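PDB 3CPG: pyridoxal phosphate homeostasis protein from Bifidobacterium adolescentis ATCC 15703, which probably binds pyridoxal 5'-phosphate and takes part in keeping the cellular supply of this cofactor in balance. Local coordinates for residues A[199-204]-A[219-224]. Numbering follows the deposited sequence.
Sequences QGLMTI and SHLRKT
The carbonyl oxygen of His-220 is gripped twice by Thr-224, whose methyl packs on Leu-201 across the contact: OG1 of Thr-224 lies 2.9 Å from O of His-220 and approaches from above the carbonyl plane (38° out of it), while the backbone N of Thr-224 reaches the same oxygen from the opposite face. His-220 and Thr-224 lie on helix 211-231, which with strands 196-202 and 241-243 forms a beta-alpha-beta unit of the TIM barrel of the YggS/PROSC family. Segments 199-202 and 219-224 run nearly antiparallel (157°), their axes 8.9 Å apart, as expected where a barrel helix returns over its strand. With the hydroxyl bonded back to the helix, CG2 of Thr-224 stands anti to the backbone N and meets CD1 of Leu-201 at 3.6 Å, the two side chains crossing at about a right angle. Leu-221 spans two residues of the strand's helix-facing side: CD1 rests 3.7 Å from CB of Leu-201, and CD2 lies 3.8 Å from CG2 of Thr-203, whose OG1 is hydrogen-bonded to O of Val-167. No hydrogen bond links the segments; side chains meet through carbons, and the closest approach is CD1 of Leu-201 to the backbone O of Leu-221, 3.5 Å. The side chain of Met-202, a selenomethionine, starts out away from the helix; its backbone C lies 3.9 Å from CD2 of Leu-221.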
# COMPACT_ATOMS: atom_id res chain seq x y z
N GLN A 199 1.30 10.31 3.98
CA GLN A 199 0.61 10.36 2.69
C GLN A 199 -0.82 9.84 2.67
O GLN A 199 -1.46 9.79 1.61
CB GLN A 199 1.45 9.60 1.65
CG GLN A 199 2.90 10.05 1.64
CD GLN A 199 3.79 9.19 0.76
OE1 GLN A 199 3.64 7.97 0.72
NE2 GLN A 199 4.73 9.83 0.07
N GLY A 200 -1.32 9.46 3.84
CA GLY A 200 -2.68 8.95 3.93
C GLY A 200 -2.86 7.91 5.02
O GLY A 200 -2.02 7.78 5.92
N LEU A 201 -3.97 7.17 4.94
CA LEU A 201 -4.29 6.13 5.91
C LEU A 201 -4.43 4.78 5.22
O LEU A 201 -4.61 4.70 4.01
CB LEU A 201 -5.61 6.48 6.62
CG LEU A 201 -5.72 7.88 7.25
CD1 LEU A 201 -7.11 8.06 7.83
CD2 LEU A 201 -4.65 8.06 8.30
N MSE A 202 -4.36 3.71 6.01
CA MSE A 202 -4.47 2.35 5.49
C MSE A 202 -5.22 1.48 6.49
O MSE A 202 -5.16 1.74 7.69
CB MSE A 202 -3.07 1.75 5.26
CG MSE A 202 -3.04 0.32 4.66
SE MSE A 202 -3.31 -1.19 5.86
CE MSE A 202 -1.49 -1.74 6.05
N THR A 203 -5.93 0.48 6.01
CA THR A 203 -6.59 -0.45 6.91
C THR A 203 -6.74 -1.80 6.26
O THR A 203 -6.89 -1.92 5.03
CB THR A 203 -7.99 0.03 7.37
OG1 THR A 203 -8.45 -0.81 8.43
CG2 THR A 203 -8.99 -0.05 6.23
N ILE A 204 -6.68 -2.84 7.08
CA ILE A 204 -6.85 -4.20 6.62
C ILE A 204 -8.35 -4.49 6.58
O ILE A 204 -8.80 -5.46 5.97
CB ILE A 204 -6.13 -5.18 7.57
CG1 ILE A 204 -4.63 -4.87 7.57
CG2 ILE A 204 -6.38 -6.62 7.13
CD1 ILE A 204 -3.83 -5.71 8.55
N SER A 219 -15.67 3.67 5.63
CA SER A 219 -16.27 4.99 5.77
C SER A 219 -15.55 5.75 6.88
O SER A 219 -15.25 6.93 6.75
CB SER A 219 -17.75 4.86 6.11
OG SER A 219 -18.36 6.13 6.26
N HIS A 220 -15.26 5.06 7.98
CA HIS A 220 -14.58 5.68 9.10
C HIS A 220 -13.19 6.15 8.68
O HIS A 220 -12.77 7.24 9.03
CB HIS A 220 -14.49 4.71 10.27
CG HIS A 220 -13.72 5.24 11.44
ND1 HIS A 220 -12.35 5.27 11.49
CD2 HIS A 220 -14.15 5.78 12.61
CE1 HIS A 220 -11.96 5.80 12.63
NE2 HIS A 220 -13.03 6.12 13.33
N LEU A 221 -12.49 5.32 7.90
CA LEU A 221 -11.15 5.69 7.45
C LEU A 221 -11.20 6.93 6.57
O LEU A 221 -10.37 7.83 6.70
CB LEU A 221 -10.50 4.54 6.67
CG LEU A 221 -8.97 4.64 6.61
CD1 LEU A 221 -8.40 4.40 8.00
CD2 LEU A 221 -8.42 3.61 5.62
N ARG A 222 -12.18 6.99 5.66
CA ARG A 222 -12.31 8.14 4.78
C ARG A 222 -12.58 9.42 5.57
O ARG A 222 -11.97 10.45 5.31
CB ARG A 222 -13.45 7.93 3.77
CG ARG A 222 -13.58 9.10 2.80
CD ARG A 222 -14.83 9.04 1.94
NE ARG A 222 -16.05 9.29 2.71
CZ ARG A 222 -16.91 8.36 3.08
NH1 ARG A 222 -16.71 7.09 2.75
NH2 ARG A 222 -17.99 8.69 3.79
N LYS A 223 -13.51 9.36 6.52
CA LYS A 223 -13.84 10.53 7.33
C LYS A 223 -12.63 10.99 8.14
O LYS A 223 -12.39 12.18 8.29
CB LYS A 223 -15.01 10.23 8.27
CG LYS A 223 -16.33 10.02 7.56
CD LYS A 223 -17.45 9.78 8.55
CE LYS A 223 -18.78 9.57 7.84
NZ LYS A 223 -19.89 9.37 8.81
N THR A 224 -11.89 10.02 8.67
CA THR A 224 -10.70 10.33 9.46
C THR A 224 -9.69 11.05 8.58
O THR A 224 -9.10 12.05 8.98
CB THR A 224 -10.09 9.04 10.04
OG1 THR A 224 -11.00 8.46 10.97
CG2 THR A 224 -8.76 9.34 10.74